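Local coordinates for protein serine Recombinase (Sulfolobus solfataricus, PDB 3LHF) that probably binds DNA and exchanges its strands during transposition, seen here through the resolvase-type catalytic domain without the DNA-binding region that precedes it, at residues I112-S115 with F116-K119; K119-G122 with M123-H126; G43-M46 with K47-G50. The protein carries 1 engineered substitution. All coordinates share one frame; numbering follows the deposited sequence.

Contact 1. Residues I112-S115 with F116-K119; sequences ILVS and FSGK
Ile112 and Phe116, one helical turn apart, lie side by side and point the same way. The CG2 methyl of Ile112 sits alongside the CD2-CE2 part of the ring, though the model brings the two groups closer than carbons can sit, so only the general placement is reliable. With CG of Phe116 set beside its own backbone N (chi1 -85°), the ring leans back over the preceding turn toward that methyl. Their backbones are joined by the helical bond from Phe116 N to Ile112 O at 3.0 Å, though the ring crowds that oxygen in the model and its place is less sure. This is the long helix 102-122 of the resolvase-type domain, and this pair faces the dimer partner: Ile112 packs on Phe116 of the second subunit, and Phe116 on Leu109 of that chain. Leu113 and Ser117 instead look toward helix 128-139 of the same chain, meeting Val135 and Tyr128 among others. Ser117 OG (chi1 23°) turns back to two carbonyls. It lies 2.6 Å from Leu113 O and doubtfully close to Val114 O; which takes its one proton is not settled. Ser117 N also reaches Leu113 O, at 3.1 Å. Two residues farther on, Lys119 N meets Ser115 O at 3.2 Å.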
# COMPACT_ATOMS: atom_id res chain seq x y z
N ILE D 112 -7.80 9.27 -2.12
CA ILE D 112 -8.33 7.94 -2.15
C ILE D 112 -9.81 8.04 -2.45
O ILE D 112 -10.32 7.29 -3.24
CB ILE D 112 -8.13 7.24 -0.82
CG1 ILE D 112 -6.66 7.03 -0.55
CG2 ILE D 112 -8.80 5.92 -0.81
CD1 ILE D 112 -6.34 7.04 0.84
N LEU D 113 -10.48 8.98 -1.82
CA LEU D 113 -11.88 9.14 -2.09
C LEU D 113 -12.11 9.51 -3.53
O LEU D 113 -13.03 9.03 -4.15
CB LEU D 113 -12.52 10.15 -1.17
CG LEU D 113 -12.79 9.66 0.24
CD1 LEU D 113 -12.69 10.79 1.22
CD2 LEU D 113 -14.11 8.98 0.34
N VAL D 114 -11.26 10.35 -4.07
CA VAL D 114 -11.40 10.73 -5.46
C VAL D 114 -11.25 9.55 -6.39
O VAL D 114 -12.00 9.40 -7.31
CB VAL D 114 -10.34 11.73 -5.88
CG1 VAL D 114 -10.46 12.02 -7.32
CG2 VAL D 114 -10.46 12.97 -5.08
N SER D 115 -10.26 8.71 -6.14
CA SER D 115 -10.05 7.54 -6.98
C SER D 115 -11.19 6.54 -6.93
O SER D 115 -11.68 6.10 -7.95
CB SER D 115 -8.76 6.84 -6.60
OG SER D 115 -8.82 5.48 -6.93
N PHE D 116 -11.64 6.24 -5.73
CA PHE D 116 -12.69 5.30 -5.52
C PHE D 116 -13.93 5.80 -6.23
O PHE D 116 -14.72 5.03 -6.73
CB PHE D 116 -12.97 5.18 -4.04
CG PHE D 116 -12.10 4.21 -3.33
CD1 PHE D 116 -12.60 3.04 -2.85
CD2 PHE D 116 -10.78 4.49 -3.12
CE1 PHE D 116 -11.81 2.17 -2.19
CE2 PHE D 116 -9.99 3.62 -2.46
CZ PHE D 116 -10.51 2.46 -2.00
N SER D 117 -14.11 7.11 -6.28
CA SER D 117 -15.27 7.66 -6.93
C SER D 117 -15.30 7.36 -8.41
O SER D 117 -16.33 7.04 -8.94
CB SER D 117 -15.38 9.16 -6.69
OG SER D 117 -14.14 9.71 -6.37
N GLY D 118 -14.16 7.48 -9.07
CA GLY D 118 -14.08 7.22 -10.49
C GLY D 118 -14.36 5.79 -10.86
O GLY D 118 -15.03 5.51 -11.84
N LYS D 119 -13.83 4.89 -10.06
CA LYS D 119 -13.99 3.48 -10.24
C LYS D 119 -15.43 3.14 -10.05
O LYS D 119 -15.97 2.31 -10.73
CB LYS D 119 -13.17 2.74 -9.19
CG LYS D 119 -12.23 1.71 -9.70
CD LYS D 119 -10.84 2.01 -9.25
CE LYS D 119 -10.31 0.97 -8.30
NZ LYS D 119 -9.06 1.46 -7.68

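Contact 2. Residues K119-G122 with M123-H126; sequences KLYG and MRSH
Lys119 touches Met123 through its carbonyl: Lys119 O takes the backbone N-H of Met123 at 3.1 Å. The methionine side chain curls back over the same oxygen, its CG held between backbone N and carbonyl carbon (chi1 60°), and SD comes to 3.1 Å from Lys119 O. Leu120 follows, with its O receiving Ser125 N at 2.8 Å in a nearly straight bond (165°). Beside that bond, CD2 of Leu120 rests against CB and OG of Ser125. The hydroxyl is engaged elsewhere, with Lys127 N in the turn leading into helix 128-139 and with Glu102 OE1 of the second subunit. Tyr121 O is an acceptor in the Schellman motif that ends the helix just after Gly122: Arg124, the residue with positive phi, gives its N to Tyr121 O at 2.8 Å, coming from above the carbonyl plane, while the Ser125 bond to Leu120 O closes the wider loop. The chain can then reverse from helix 102-122 into helix 128-139. The Arg124 side chain, bent at chi2 and chi3, folds back toward the Tyr121 ring, but at 5.6 Å from CZ to the ring centroid any cation-pi attraction is weak at most. Gly122 O lies over one face of the Arg124 guanidinium, 3.8 Å above its centre.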
# COMPACT_ATOMS: atom_id res chain seq x y z
N LYS D 119 -13.83 4.89 -10.06
CA LYS D 119 -13.99 3.48 -10.24
C LYS D 119 -15.43 3.14 -10.05
O LYS D 119 -15.97 2.31 -10.73
CB LYS D 119 -13.17 2.74 -9.19
CG LYS D 119 -12.23 1.71 -9.70
CD LYS D 119 -10.84 2.01 -9.25
CE LYS D 119 -10.31 0.97 -8.30
NZ LYS D 119 -9.06 1.46 -7.68
N LEU D 120 -16.06 3.77 -9.07
CA LEU D 120 -17.45 3.48 -8.78
C LEU D 120 -18.32 3.93 -9.91
O LEU D 120 -19.20 3.23 -10.32
CB LEU D 120 -17.89 4.20 -7.51
CG LEU D 120 -17.42 3.75 -6.14
CD1 LEU D 120 -18.05 4.59 -5.07
CD2 LEU D 120 -17.73 2.30 -5.91
N TYR D 121 -18.08 5.14 -10.38
CA TYR D 121 -18.82 5.70 -11.48
C TYR D 121 -18.61 4.90 -12.70
O TYR D 121 -19.51 4.70 -13.47
CB TYR D 121 -18.36 7.09 -11.81
CG TYR D 121 -19.19 7.68 -12.90
CD1 TYR D 121 -20.47 7.23 -13.11
CD2 TYR D 121 -18.71 8.67 -13.71
CE1 TYR D 121 -21.23 7.75 -14.09
CE2 TYR D 121 -19.46 9.20 -14.68
CZ TYR D 121 -20.73 8.74 -14.87
OH TYR D 121 -21.50 9.27 -15.84
N GLY D 122 -17.37 4.48 -12.87
CA GLY D 122 -16.90 3.79 -14.04
C GLY D 122 -17.64 2.51 -14.21
O GLY D 122 -17.90 2.09 -15.31
N MET D 123 -18.01 1.92 -13.09
CA MET D 123 -18.81 0.71 -13.10
C MET D 123 -20.28 0.98 -12.88
O MET D 123 -21.05 0.06 -12.65
CB MET D 123 -18.27 -0.35 -12.12
CG MET D 123 -18.21 0.04 -10.66
SD MET D 123 -16.73 -0.52 -9.84
CE MET D 123 -17.16 -2.18 -9.52
N ARG D 124 -20.69 2.23 -12.93
CA ARG D 124 -22.09 2.53 -12.76
C ARG D 124 -22.62 2.00 -11.43
O ARG D 124 -23.75 1.55 -11.34
CB ARG D 124 -22.89 1.95 -13.92
CG ARG D 124 -22.20 2.08 -15.26
CD ARG D 124 -22.53 3.38 -15.94
NE ARG D 124 -21.36 4.14 -16.32
CZ ARG D 124 -20.65 3.89 -17.40
NH1 ARG D 124 -20.99 2.90 -18.19
NH2 ARG D 124 -19.59 4.62 -17.68
N SER D 125 -21.79 2.09 -10.41
CA SER D 125 -22.14 1.58 -9.10
C SER D 125 -23.30 2.33 -8.51
O SER D 125 -23.46 3.51 -8.71
CB SER D 125 -20.97 1.69 -8.14
OG SER D 125 -21.43 1.63 -6.81
N HIS D 126 -24.11 1.61 -7.76
CA HIS D 126 -25.28 2.16 -7.13
C HIS D 126 -24.93 3.24 -6.12
O HIS D 126 -25.73 4.11 -5.86
CB HIS D 126 -26.14 1.07 -6.51

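Contact 3. Residues G43-M46 with K47-G50; sequences GLNM and KRKG. Engineered in segment 43-46: Gly43 (natural residue Lys).
Asn45 and Arg48 meet in the loop that carries the chain from strand 35-40 of the parallel sheet into helix 49-58, a strand-to-helix connection of the resolvase-type domain. The loop is braced first by an Asx turn: OD1 of Asn45 accepts the backbone N-H of Lys47 at 3.2 Å (N-H...O angle 151°), with the donor tilted 31° from the side-chain carbonyl plane. CB of Lys47 lies beside the same oxygen. Arg48 stands at the N-cap position, yet its side chain turns back over the loop, CG beside its own backbone N (chi1 -73°) and the chain bent at chi2 and chi3. NH1 thereby reaches the backbone oxygen of Asn45 at 2.6 Å; that oxygen is crowded in the model, so its exact place is less sure. On the other terminal nitrogen, NH2 gives a hydrogen bond to Leu74 O and a weak one to Arg73 O. The guanidinium also makes a cation-pi contact with Phe51, so this buried group is held by carbonyls of its own loop and of helix 71-74, and by a ring. At the start of the helix, Gly50 N is taken up by Asp39 OD1. Replacing Arg48 with an alanine would probably leave Asn45 O and Leu74 O without these donors and untie the loop from helix 71-74. Engineered Gly43, a lysine in nature, sets its O over one guanidinium face, 3.3 Å above the plane and offset toward the rim, without a hydrogen bond to NH1. Met46 runs alongside Arg48, pointing the same way, and at the guanidinium edge its CE methyl lies 3.3 Å from NH1.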
# COMPACT_ATOMS: atom_id res chain seq x y z
N GLY D 43 2.47 10.53 -1.03
CA GLY D 43 2.90 9.23 -0.55
C GLY D 43 2.11 8.08 -1.14
O GLY D 43 2.49 6.95 -1.01
N LEU D 44 1.03 8.40 -1.83
CA LEU D 44 0.25 7.40 -2.53
C LEU D 44 0.78 7.12 -3.93
O LEU D 44 0.30 6.24 -4.60
CB LEU D 44 -1.21 7.82 -2.61
CG LEU D 44 -2.01 7.77 -1.33
CD1 LEU D 44 -2.98 8.89 -1.25
CD2 LEU D 44 -2.72 6.47 -1.21
N ASN D 45 1.78 7.87 -4.35
CA ASN D 45 2.34 7.71 -5.67
C ASN D 45 3.35 6.57 -5.66
O ASN D 45 4.34 6.61 -4.94
CB ASN D 45 3.03 9.01 -6.06
CG ASN D 45 3.01 9.27 -7.54
OD1 ASN D 45 3.07 8.36 -8.35
ND2 ASN D 45 2.91 10.51 -7.90
N MET D 46 3.09 5.53 -6.44
CA MET D 46 3.98 4.40 -6.49
C MET D 46 5.02 4.61 -7.55
O MET D 46 5.88 3.81 -7.75
CB MET D 46 3.22 3.11 -6.72
CG MET D 46 2.48 2.56 -5.51
SD MET D 46 3.41 2.45 -4.02
CE MET D 46 3.39 4.10 -3.45
N LYS D 47 4.91 5.72 -8.23
CA LYS D 47 5.85 6.06 -9.27
C LYS D 47 6.77 7.24 -8.94
O LYS D 47 7.29 7.86 -9.84
CB LYS D 47 5.12 6.28 -10.58
CG LYS D 47 4.89 5.00 -11.35
CD LYS D 47 4.03 5.20 -12.59
CE LYS D 47 4.82 5.48 -13.85
NZ LYS D 47 5.01 4.30 -14.71
N ARG D 48 6.96 7.55 -7.66
CA ARG D 48 7.87 8.61 -7.29
C ARG D 48 9.21 8.13 -7.72
O ARG D 48 9.60 7.04 -7.37
CB ARG D 48 7.89 8.80 -5.79
CG ARG D 48 6.67 9.45 -5.19
CD ARG D 48 5.86 8.47 -4.42
NE ARG D 48 6.15 8.55 -3.01
CZ ARG D 48 5.98 7.57 -2.17
NH1 ARG D 48 5.52 6.43 -2.59
NH2 ARG D 48 6.27 7.72 -0.92
N LYS D 49 9.94 8.93 -8.48
CA LYS D 49 11.20 8.46 -9.01
C LYS D 49 12.17 8.14 -7.89
O LYS D 49 12.86 7.15 -7.95
CB LYS D 49 11.82 9.49 -9.93
CG LYS D 49 11.43 9.34 -11.36
CD LYS D 49 11.99 10.49 -12.17
CE LYS D 49 11.73 10.33 -13.63
NZ LYS D 49 10.90 11.44 -14.14
N GLY D 50 12.19 9.00 -6.89
CA GLY D 50 13.08 8.82 -5.77
C GLY D 50 12.74 7.56 -5.03
O GLY D 50 13.60 6.83 -4.61

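In the fold
Contacts 1 and 2 run on from one another along helix 102-122, sharing Lys119, with their centres 10 Å apart; contact 1 is within the helix and contact 2 is where it stops. Both reach the second subunit, Lys119 packing on Leu105 of that chain; contact 3 reaches it too, through Met46 on its Glu80. Contact 3 belongs to the sheet-bearing body, about 7 Å from the chain's centre, against 19 and 28 Å for the other two. It nevertheless meets contact 1: CG1 of Ile112 lies 4.0 Å from CD2 of Leu44, joining the loop to the long helix although the centres are 18 Å apart. Contacts 2 and 3 do not touch; their nearest atoms are about 10 Å apart.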